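Local coordinates for protein acetyltransferase-like, GNAT family (Bacteroides thetaiotaomicron, PDB 3EY5) that probably transfers an acetyl group to an amino group of its substrate, as an N-acetyltransferase of the GNAT family, at residues Ile10-Val15 with His39-Thr44; Gly48-Asn53 with Thr66-Asp71; Glu72-Glu77 with Leu102-Val107. All blocks are in the same frame, centred on the assembly; numbering follows the deposited sequence. Where two conformers were deposited one is given.

Contact 1: Ile10-Val15 with His39-Thr44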
loop_
_atom_site.group_PDB
_atom_site.type_symbol
_atom_site.label_atom_id
_atom_site.label_comp_id
_atom_site.label_asym_id
_atom_site.label_seq_id
_atom_site.Cartn_x
_atom_site.Cartn_y
_atom_site.Cartn_z
ATOM N N ILE A 10 3.024 -14.099 -2.628
ATOM C CA ILE A 10 4.169 -14.467 -3.409
ATOM C C ILE A 10 5.389 -14.501 -2.525
ATOM O O ILE A 10 5.489 -13.756 -1.552
ATOM C CB ILE A 10 4.282 -13.538 -4.657
ATOM C CG1 ILE A 10 4.565 -14.340 -5.895
ATOM C CG2 ILE A 10 5.171 -12.287 -4.481
ATOM C CD1 ILE A 10 3.281 -14.716 -6.579
ATOM N N THR A 11 6.277 -15.441 -2.822
ATOM C CA THR A 11 7.599 -15.459 -2.211
ATOM C C THR A 11 8.653 -15.155 -3.291
ATOM O O THR A 11 8.370 -15.185 -4.482
ATOM C CB THR A 11 7.892 -16.790 -1.413
ATOM O OG1 THR A 11 7.248 -17.912 -2.038
ATOM C CG2 THR A 11 7.381 -16.668 0.029
ATOM N N THR A 12 9.860 -14.835 -2.871
ATOM C CA THR A 12 10.943 -14.710 -3.802
ATOM C C THR A 12 11.271 -16.089 -4.432
ATOM O O THR A 12 12.087 -16.169 -5.359
ATOM C CB THR A 12 12.185 -14.216 -3.077
ATOM O OG1 THR A 12 12.574 -15.205 -2.103
ATOM C CG2 THR A 12 11.918 -12.907 -2.385
ATOM N N SER A 13 10.643 -17.155 -3.911
ATOM C CA SER A 13 10.676 -18.500 -4.508
ATOM C C SER A 13 9.927 -18.543 -5.833
ATOM O O SER A 13 10.178 -19.419 -6.673
ATOM C CB SER A 13 10.067 -19.535 -3.549
ATOM O OG SER A 13 10.819 -19.635 -2.344
ATOM N N ASP A 14 9.004 -17.597 -6.011
ATOM C CA ASP A 14 8.256 -17.456 -7.244
ATOM C C ASP A 14 8.998 -16.474 -8.124
ATOM O O ASP A 14 8.570 -15.332 -8.304
ATOM C CB ASP A 14 6.863 -16.949 -6.926
ATOM C CG ASP A 14 6.147 -17.845 -5.968
ATOM O OD1 ASP A 14 6.106 -19.062 -6.250
ATOM O OD2 ASP A 14 5.643 -17.351 -4.933
ATOM N N VAL A 15 10.123 -16.938 -8.665
ATOM C CA VAL A 15 11.049 -16.113 -9.434
ATOM C C VAL A 15 10.372 -15.148 -10.415
ATOM O O VAL A 15 10.570 -13.926 -10.300
ATOM C CB VAL A 15 12.165 -16.988 -10.096
ATOM C CG1 VAL A 15 12.527 -16.515 -11.502
ATOM C CG2 VAL A 15 13.400 -17.029 -9.203
ATOM N N HIS A 39 16.271 -5.696 1.221
ATOM C CA HIS A 39 15.432 -5.723 2.433
ATOM C C HIS A 39 14.004 -6.155 2.128
ATOM O O HIS A 39 13.342 -6.852 2.919
ATOM C CB HIS A 39 15.353 -4.339 3.059
ATOM C CG HIS A 39 16.618 -3.885 3.707
ATOM N ND1 HIS A 39 17.769 -4.645 3.723
ATOM C CD2 HIS A 39 16.918 -2.733 4.352
ATOM C CE1 HIS A 39 18.721 -3.983 4.357
ATOM N NE2 HIS A 39 18.230 -2.819 4.747
ATOM N N LEU A 40 13.502 -5.666 1.003
ATOM C CA LEU A 40 12.167 -6.008 0.566
ATOM C C LEU A 40 12.070 -7.531 0.341
ATOM O O LEU A 40 11.074 -8.163 0.682
ATOM C CB LEU A 40 11.859 -5.237 -0.692
ATOM C CG LEU A 40 10.705 -5.797 -1.488
ATOM C CD1 LEU A 40 9.374 -5.638 -0.709
ATOM C CD2 LEU A 40 10.678 -5.119 -2.869
ATOM N N ARG A 41 13.116 -8.103 -0.239
ATOM C CA ARG A 41 13.216 -9.560 -0.356
ATOM C C ARG A 41 13.127 -10.245 1.009
ATOM O O ARG A 41 12.353 -11.200 1.187
ATOM C CB ARG A 41 14.506 -9.950 -1.071
ATOM C CG ARG A 41 14.513 -9.552 -2.545
ATOM C CD ARG A 41 15.754 -10.081 -3.248
ATOM N NE ARG A 41 15.756 -11.544 -3.345
ATOM C CZ ARG A 41 15.361 -12.229 -4.419
ATOM N NH1 ARG A 41 14.933 -11.586 -5.510
ATOM N NH2 ARG A 41 15.404 -13.558 -4.401
ATOM N N GLU A 42 13.889 -9.726 1.970
ATOM C CA GLU A 42 13.914 -10.253 3.321
ATOM C C GLU A 42 12.541 -10.177 4.032
ATOM O O GLU A 42 12.126 -11.145 4.667
ATOM C CB GLU A 42 15.010 -9.552 4.126
ATOM C CG GLU A 42 16.440 -9.841 3.568
ATOM C CD GLU A 42 17.564 -8.906 4.088
ATOM O OE1 GLU A 42 17.352 -8.072 4.998
ATOM O OE2 GLU A 42 18.695 -9.028 3.571
ATOM N N TYR A 43 11.844 -9.042 3.903
ATOM C CA TYR A 43 10.514 -8.865 4.498
ATOM C C TYR A 43 9.540 -9.865 3.877
ATOM O O TYR A 43 8.760 -10.517 4.573
ATOM C CB TYR A 43 10.005 -7.418 4.283
ATOM C CG TYR A 43 10.510 -6.382 5.290
ATOM C CD1 TYR A 43 9.630 -5.730 6.162
ATOM C CD2 TYR A 43 11.869 -6.059 5.382
ATOM C CE1 TYR A 43 10.108 -4.785 7.107
ATOM C CE2 TYR A 43 12.348 -5.107 6.304
ATOM C CZ TYR A 43 11.472 -4.476 7.154
ATOM O OH TYR A 43 11.951 -3.557 8.063
ATOM N N THR A 44 9.590 -9.973 2.558
ATOM C CA THR A 44 8.714 -10.883 1.830
ATOM C C THR A 44 8.732 -12.328 2.410
ATOM O O THR A 44 7.695 -12.835 2.849
ATOM C CB THR A 44 9.022 -10.850 0.314
ATOM O OG1 THR A 44 8.683 -9.557 -0.213
ATOM C CG2 THR A 44 8.239 -11.925 -0.427
#

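Contact 2: Gly48-Asn53 with Thr66-Asp71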
loop_
_atom_site.group_PDB
_atom_site.type_symbol
_atom_site.label_atom_id
_atom_site.label_comp_id
_atom_site.label_asym_id
_atom_site.label_seq_id
_atom_site.Cartn_x
_atom_site.Cartn_y
_atom_site.Cartn_z
ATOM N N GLY A 48 6.211 -12.621 8.746
ATOM C CA GLY A 48 4.953 -13.377 8.656
ATOM C C GLY A 48 3.693 -12.553 8.538
ATOM O O GLY A 48 2.752 -12.959 7.852
ATOM N N ASN A 49 3.671 -11.395 9.196
ATOM C CA ASN A 49 2.573 -10.458 9.037
ATOM C C ASN A 49 2.805 -9.417 7.895
ATOM O O ASN A 49 2.063 -8.464 7.787
ATOM C CB ASN A 49 2.325 -9.758 10.368
ATOM C CG ASN A 49 3.429 -8.780 10.710
ATOM O OD1 ASN A 49 4.608 -9.064 10.510
ATOM N ND2 ASN A 49 3.054 -7.610 11.205
ATOM N N PHE A 50 3.827 -9.619 7.058
ATOM C CA PHE A 50 4.019 -8.826 5.848
ATOM C C PHE A 50 3.642 -9.695 4.653
ATOM O O PHE A 50 4.086 -10.845 4.530
ATOM C CB PHE A 50 5.480 -8.270 5.719
ATOM C CG PHE A 50 5.749 -7.547 4.397
ATOM C CD1 PHE A 50 5.182 -6.298 4.145
ATOM C CD2 PHE A 50 6.511 -8.147 3.387
ATOM C CE1 PHE A 50 5.378 -5.636 2.909
ATOM C CE2 PHE A 50 6.712 -7.499 2.141
ATOM C CZ PHE A 50 6.144 -6.242 1.913
ATOM N N HIS A 51 2.838 -9.156 3.753
ATOM C CA HIS A 51 2.336 -9.964 2.662
ATOM C C HIS A 51 2.558 -9.271 1.327
ATOM O O HIS A 51 2.056 -8.159 1.088
ATOM C CB HIS A 51 0.845 -10.244 2.839
ATOM C CG HIS A 51 0.508 -10.951 4.114
ATOM N ND1 HIS A 51 0.486 -12.325 4.219
ATOM C CD2 HIS A 51 0.187 -10.476 5.342
ATOM C CE1 HIS A 51 0.156 -12.671 5.453
ATOM N NE2 HIS A 51 -0.021 -11.566 6.155
ATOM N N ASN A 52 3.313 -9.944 0.468
ATOM C CA ASN A 52 3.562 -9.478 -0.889
ATOM C C ASN A 52 2.685 -10.266 -1.866
ATOM O O ASN A 52 2.740 -11.495 -1.893
ATOM C CB ASN A 52 5.055 -9.676 -1.210
ATOM C CG ASN A 52 5.538 -8.795 -2.343
ATOM O OD1 ASN A 52 4.751 -8.381 -3.221
ATOM N ND2 ASN A 52 6.854 -8.479 -2.328
ATOM N N ASN A 53 1.853 -9.572 -2.639
ATOM C CA ASN A 53 0.898 -10.248 -3.501
ATOM C C ASN A 53 0.904 -9.750 -4.919
ATOM O O ASN A 53 0.968 -8.540 -5.155
ATOM C CB ASN A 53 -0.543 -10.119 -2.979
ATOM C CG ASN A 53 -0.674 -10.452 -1.514
ATOM O OD1 ASN A 53 -1.136 -11.540 -1.153
ATOM N ND2 ASN A 53 -0.306 -9.487 -0.643
ATOM N N THR A 66 1.237 -4.843 -1.577
ATOM C CA THR A 66 1.896 -5.340 -0.389
ATOM C C THR A 66 1.111 -4.752 0.764
ATOM O O THR A 66 0.622 -3.610 0.678
ATOM C CB THR A 66 3.389 -4.828 -0.312
ATOM O OG1 THR A 66 3.416 -3.393 -0.281
ATOM C CG2 THR A 66 4.114 -5.243 -1.499
ATOM N N TYR A 67 0.934 -5.544 1.806
ATOM C CA TYR A 67 0.228 -5.076 2.958
ATOM C C TYR A 67 0.710 -5.776 4.220
ATOM O O TYR A 67 1.305 -6.868 4.196
ATOM C CB TYR A 67 -1.300 -5.220 2.760
ATOM C CG TYR A 67 -1.780 -6.644 2.783
ATOM C CD1 TYR A 67 -2.009 -7.292 3.987
ATOM C CD2 TYR A 67 -1.980 -7.361 1.590
ATOM C CE1 TYR A 67 -2.431 -8.601 4.029
ATOM C CE2 TYR A 67 -2.416 -8.709 1.619
ATOM C CZ TYR A 67 -2.619 -9.310 2.847
ATOM O OH TYR A 67 -3.043 -10.600 2.925
ATOM N N TRP A 68 0.434 -5.123 5.336
ATOM C CA TRP A 68 0.697 -5.677 6.636
ATOM C C TRP A 68 -0.615 -6.023 7.324
ATOM O O TRP A 68 -1.614 -5.286 7.255
ATOM C CB TRP A 68 1.426 -4.673 7.501
ATOM C CG TRP A 68 2.740 -4.275 6.976
ATOM C CD1 TRP A 68 2.974 -3.452 5.897
ATOM C CD2 TRP A 68 4.023 -4.653 7.488
ATOM N NE1 TRP A 68 4.307 -3.306 5.702
ATOM C CE2 TRP A 68 4.987 -4.030 6.664
ATOM C CE3 TRP A 68 4.453 -5.483 8.550
ATOM C CZ2 TRP A 68 6.361 -4.164 6.885
ATOM C CZ3 TRP A 68 5.833 -5.635 8.769
ATOM C CH2 TRP A 68 6.767 -4.978 7.940
ATOM N N ASP A 69 -0.548 -7.134 8.039
ATOM C CA ASP A 69 -1.618 -7.647 8.863
ATOM C C ASP A 69 -1.338 -7.207 10.318
ATOM O O ASP A 69 -0.335 -7.612 10.896
ATOM C CB ASP A 69 -1.597 -9.165 8.691
ATOM C CG ASP A 69 -2.489 -9.907 9.691
ATOM O OD1 ASP A 69 -3.440 -9.302 10.279
ATOM O OD2 ASP A 69 -2.235 -11.133 9.876
ATOM N N PHE A 70 -2.209 -6.371 10.891
ATOM C CA PHE A 70 -2.091 -5.894 12.283
ATOM C C PHE A 70 -3.279 -6.301 13.162
ATOM O O PHE A 70 -3.669 -5.565 14.075
ATOM C CB PHE A 70 -1.957 -4.364 12.362
ATOM C CG PHE A 70 -0.653 -3.827 11.857
ATOM C CD1 PHE A 70 -0.591 -3.139 10.655
ATOM C CD2 PHE A 70 0.523 -3.989 12.588
ATOM C CE1 PHE A 70 0.620 -2.620 10.192
ATOM C CE2 PHE A 70 1.734 -3.484 12.116
ATOM C CZ PHE A 70 1.773 -2.802 10.910
ATOM N N ASP A 71 -3.857 -7.470 12.889
ATOM C CA ASP A 71 -4.905 -8.092 13.734
ATOM C C ASP A 71 -6.190 -7.280 13.789
ATOM O O ASP A 71 -7.249 -7.809 13.523
ATOM C CB ASP A 71 -4.422 -8.414 15.161
ATOM C CG ASP A 71 -2.993 -8.917 15.201
ATOM O OD1 ASP A 71 -2.732 -10.026 14.677
ATOM O OD2 ASP A 71 -2.138 -8.189 15.768
HETATM O O HOH W 1 -2.102 -12.458 1.316
#

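Contact 3: Glu72-Glu77 with Leu102-Val107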
loop_
_atom_site.group_PDB
_atom_site.type_symbol
_atom_site.label_atom_id
_atom_site.label_comp_id
_atom_site.label_asym_id
_atom_site.label_seq_id
_atom_site.Cartn_x
_atom_site.Cartn_y
_atom_site.Cartn_z
ATOM N N GLU A 72 -6.107 -6.006 14.149
ATOM C CA GLU A 72 -7.280 -5.142 14.104
ATOM C C GLU A 72 -7.592 -4.641 12.692
ATOM O O GLU A 72 -8.757 -4.437 12.361
ATOM C CB GLU A 72 -7.112 -3.933 15.032
ATOM C CG GLU A 72 -6.881 -4.293 16.486
ATOM C CD GLU A 72 -5.429 -4.159 16.908
ATOM O OE1 GLU A 72 -4.578 -3.822 16.050
ATOM O OE2 GLU A 72 -5.147 -4.377 18.108
ATOM N N PHE A 73 -6.547 -4.433 11.883
ATOM C CA PHE A 73 -6.650 -3.757 10.568
ATOM C C PHE A 73 -5.493 -4.206 9.690
ATOM O O PHE A 73 -4.512 -4.798 10.203
ATOM C CB PHE A 73 -6.608 -2.224 10.697
ATOM C CG PHE A 73 -5.305 -1.705 11.238
ATOM C CD1 PHE A 73 -4.336 -1.182 10.391
ATOM C CD2 PHE A 73 -5.054 -1.713 12.588
ATOM C CE1 PHE A 73 -3.133 -0.714 10.889
ATOM C CE2 PHE A 73 -3.827 -1.255 13.096
ATOM C CZ PHE A 73 -2.875 -0.751 12.249
ATOM N N TYR A 74 -5.615 -3.875 8.390
ATOM C CA TYR A 74 -4.594 -4.057 7.384
ATOM C C TYR A 74 -4.044 -2.700 6.883
ATOM O O TYR A 74 -4.812 -1.730 6.668
ATOM C CB TYR A 74 -5.178 -4.808 6.176
ATOM C CG TYR A 74 -5.679 -6.209 6.463
ATOM C CD1 TYR A 74 -4.799 -7.243 6.785
ATOM C CD2 TYR A 74 -7.035 -6.498 6.396
ATOM C CE1 TYR A 74 -5.275 -8.555 7.051
ATOM C CE2 TYR A 74 -7.530 -7.798 6.642
ATOM C CZ TYR A 74 -6.645 -8.812 6.963
ATOM O OH TYR A 74 -7.152 -10.062 7.212
ATOM N N TYR A 75 -2.723 -2.658 6.680
ATOM C CA TYR A 75 -2.053 -1.459 6.173
ATOM C C TYR A 75 -1.505 -1.743 4.793
ATOM O O TYR A 75 -0.700 -2.685 4.629
ATOM C CB TYR A 75 -0.887 -1.046 7.074
ATOM C CG TYR A 75 -0.091 0.081 6.479
ATOM C CD1 TYR A 75 -0.692 1.331 6.227
ATOM C CD2 TYR A 75 1.257 -0.089 6.140
ATOM C CE1 TYR A 75 0.028 2.366 5.664
ATOM C CE2 TYR A 75 1.995 0.961 5.581
ATOM C CZ TYR A 75 1.355 2.175 5.337
ATOM O OH TYR A 75 2.054 3.245 4.813
ATOM N N VAL A 76 -1.957 -0.978 3.801
ATOM C CA VAL A 76 -1.484 -1.182 2.442
ATOM C C VAL A 76 -0.196 -0.355 2.235
ATOM O O VAL A 76 -0.205 0.901 2.300
ATOM C CB VAL A 76 -2.563 -0.876 1.359
ATOM C CG1 VAL A 76 -1.916 -0.877 -0.013
ATOM C CG2 VAL A 76 -3.720 -1.930 1.417
ATOM N N GLU A 77 0.922 -1.047 2.033
ATOM C CA GLU A 77 2.197 -0.334 1.907
ATOM C C GLU A 77 2.400 0.149 0.460
ATOM O O GLU A 77 2.485 1.361 0.210
ATOM C CB GLU A 77 3.369 -1.189 2.423
ATOM C CG GLU A 77 4.524 -0.365 2.963
ATOM C CD GLU A 77 5.780 -1.188 3.224
ATOM O OE1 GLU A 77 5.665 -2.396 3.441
ATOM O OE2 GLU A 77 6.895 -0.634 3.202
ATOM N N LEU A 102 -9.722 -8.434 1.637
ATOM C CA LEU A 102 -9.376 -7.958 2.978
ATOM C C LEU A 102 -10.643 -7.385 3.629
ATOM O O LEU A 102 -11.214 -6.387 3.155
ATOM C CB LEU A 102 -8.255 -6.897 2.927
ATOM C CG LEU A 102 -6.920 -7.216 2.233
ATOM C CD1 LEU A 102 -6.012 -6.046 2.281
ATOM C CD2 LEU A 102 -6.202 -8.424 2.832
ATOM N N LYS A 103 -11.118 -8.036 4.682
ATOM C CA LYS A 103 -12.398 -7.674 5.256
ATOM C C LYS A 103 -12.269 -6.795 6.507
ATOM O O LYS A 103 -13.091 -5.897 6.722
ATOM C CB LYS A 103 -13.222 -8.940 5.527
ATOM C CG LYS A 103 -13.991 -9.428 4.301
ATOM C CD LYS A 103 -15.269 -8.619 4.203
ATOM C CE LYS A 103 -15.604 -8.282 2.797
ATOM N NZ LYS A 103 -16.402 -7.048 2.838
ATOM N N ARG A 104 -11.223 -7.006 7.305
ATOM C CA ARG A 104 -10.936 -6.063 8.405
ATOM C C ARG A 104 -10.636 -4.664 7.818
ATOM O O ARG A 104 -10.354 -4.564 6.630
ATOM C CB ARG A 104 -9.796 -6.562 9.290
ATOM C CG ARG A 104 -9.839 -8.063 9.583
ATOM C CD ARG A 104 -8.766 -8.437 10.590
ATOM N NE ARG A 104 -8.671 -9.885 10.775
ATOM C CZ ARG A 104 -9.486 -10.587 11.574
ATOM N NH1 ARG A 104 -9.344 -11.898 11.687
ATOM N NH2 ARG A 104 -10.458 -9.987 12.260
ATOM N N PRO A 105 -10.718 -3.590 8.636
ATOM C CA PRO A 105 -10.434 -2.230 8.096
ATOM C C PRO A 105 -9.071 -2.117 7.370
ATOM O O PRO A 105 -8.096 -2.822 7.696
ATOM C CB PRO A 105 -10.460 -1.342 9.332
ATOM C CG PRO A 105 -11.359 -2.143 10.372
ATOM C CD PRO A 105 -10.996 -3.569 10.096
ATOM N N ILE A 106 -9.041 -1.291 6.341
ATOM C CA ILE A 106 -7.855 -1.191 5.471
ATOM C C ILE A 106 -7.372 0.233 5.603
ATOM O O ILE A 106 -8.160 1.169 5.440
ATOM C CB ILE A 106 -8.183 -1.435 4.006
ATOM C CG1 ILE A 106 -8.824 -2.811 3.801
ATOM C CG2 ILE A 106 -6.891 -1.285 3.118
ATOM C CD1 ILE A 106 -9.296 -3.007 2.390
ATOM N N VAL A 107 -6.093 0.376 5.912
ATOM C CA VAL A 107 -5.488 1.691 6.025
ATOM C C VAL A 107 -4.466 1.834 4.909
ATOM O O VAL A 107 -3.682 0.914 4.653
ATOM C CB VAL A 107 -4.815 1.907 7.404
ATOM C CG1 VAL A 107 -4.228 3.328 7.510
ATOM C CG2 VAL A 107 -5.824 1.604 8.590
HETATM O O HOH W 2 -9.854 -10.017 6.470
#

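Contact 1: Ile10-Val15 with His39-Thr44
Ile10 meets helix 37-46 through its backbone: its carbonyl O lies 3.5 Å from Thr44 CG2, while its side chain leads away from the helix and rests on His17 and on Asn52 and Ile54 of strand 50-57. At Thr11 the same methyl is met by the backbone, with Thr11 CA 4.0 Å from Thr44 CG2. This residue opens a type I turn that runs to Asp14. The turn is braced from within, since Thr11 N gives Asp14 OD2 a bond of 2.9 Å, nearly straight at 172°, on the anti side of the carboxylate. It belongs to the link between the first strand, 6-9, and helix 15-28 of the GNAT fold, and one flank of helix 37-46 closes against it. Thr12 has the largest share of the contact. Its CB stands 3.5 Å from Arg41 NH2, and its methyl CG2 sits 4.0 Å above the middle of the guanidinium plane; the arginine reaches this spot through a bend at chi3 (67°). No hydrogen bond joins the two; Thr12 OG1 is instead bonded to Asp45 OD2, just after Thr44. Thr44 CG2 is anti to the backbone N, which leaves OG1 beside that N and bonded to Leu40 O at 2.9 Å. That carbonyl also takes Thr44 N, from the other face of its plane, and Thr44 OG1 is further bonded to Asn52 ND2.

Contact 2: Gly48-Asn53 with Thr66-Asp71
Phe50 and Trp68 face each other as a non-hydrogen-bonded pair of the antiparallel hairpin formed by strands 50-57 and 60-69, in the mixed sheet of the GNAT fold. Phe50 CD1 lies over one face of the indole, 3.4 Å from Trp68 CE2, and Phe50 CB makes a CH-pi contact above its six-membered ring. The ring planes are inclined to each other, neither stacked nor perpendicular. Phe50 CG is anti to the backbone N (chi1 175°), a torsion that also carries CZ to Thr66 CB, at 3.8 Å. On the other face of the sheet the hydrogen-bonded pair His51 and Tyr67 packs differently: His51 CB stands over the phenol ring, 3.8 Å from the Tyr67 ring centroid, while the imidazole, tilted 22° to that ring, is slid so far aside that the two barely overlap. The Asn53 amide, its plane close to parallel with the Tyr67 ring (5°), meets that ring at a slant, with ND2 3.2 Å from Tyr67 CE2 and also weakly bonded to Ile65 O. Beneath these side chains, His51 N to Tyr67 O (2.8 Å) and Tyr67 N to His51 O (2.9 Å) bond the strands reciprocally. Two residues further along, Asp69 N bonds Asn49 O in the carbonyl plane, and Asn49 ND2 comes in at the indole edge while giving a weak bond to Asp69 O.

Further out, Trp68 NE1 is held by Glu77 OE1 of strand 74-81, which, with the packing around it, probably sets the turn of the indole; Ile175 and Val176 of helix 161-176 pack on it. Thr66 OG1 bonds His78 N. One water joins Asn53 OD1, to which it donates, with Tyr67 OH, 2.6 Å from the water.

Contact 3: Glu72-Glu77 with Leu102-Val107
Backbone hydrogen bonds join Tyr74 to both neighbours of Ile106: Tyr74 N to Pro105 O (2.8 Å, 175°) and Val107 N to Tyr74 O (2.6 Å). Val76 N continues the parallel pairing to Val107 O at 2.7 Å. Apolar contacts flank these bonds. Tyr74 CG is anti to the carbonyl carbon (chi1 -62°), which turns the ring over Leu102. Leu102 CD2 sits above the centre of the ring, 4.0 Å from its centroid in a CH-pi contact, while Arg104 CB is 3.7 Å from Tyr74 CE2 and the extended arginine chain crosses the ring obliquely, passing near the hydroxyl. Phe73 CD1 meets Val107 CG2 at 3.6 Å, and Val76 CG2 touches Ile106 CG2. In the polar group, a water near the plane of the Tyr74 ring bonds its OH and accepts from Lys103 N. Without this ring and hydroxyl, as with an alanine here, Leu102 is likely to lose the face it packs on and the water one of its partners. Across the sheet, Tyr75 OH bonds Tyr177. This is a beta-alpha-beta crossover, strand 74-81, helix 90-101 and strand 106-110, the unit around which GNAT enzymes generally build their acetyl-CoA site.

In the fold
The three contacts follow one another along the chain, each closing before the next opens. Contact 1 sets helix 37-46 on the loop after strand 6-9; its centre is 12 Å from that of contact 2, and the bond from Ile10 N to Asn52 O and the packing of Tyr43 on Trp68 join the two. Contacts 2 and 3, with centres 9 Å apart, share one sheet in which strands 60-69 and 74-81 are neighbours, tied by Trp68 N to Tyr75 O. Contacts 1 and 3 do not touch, their centres lying 21 Å apart. Together they run from helix 37-46 and the loop beside it across the antiparallel hairpin to the parallel crossover, the order of elements expected of a GNAT domain.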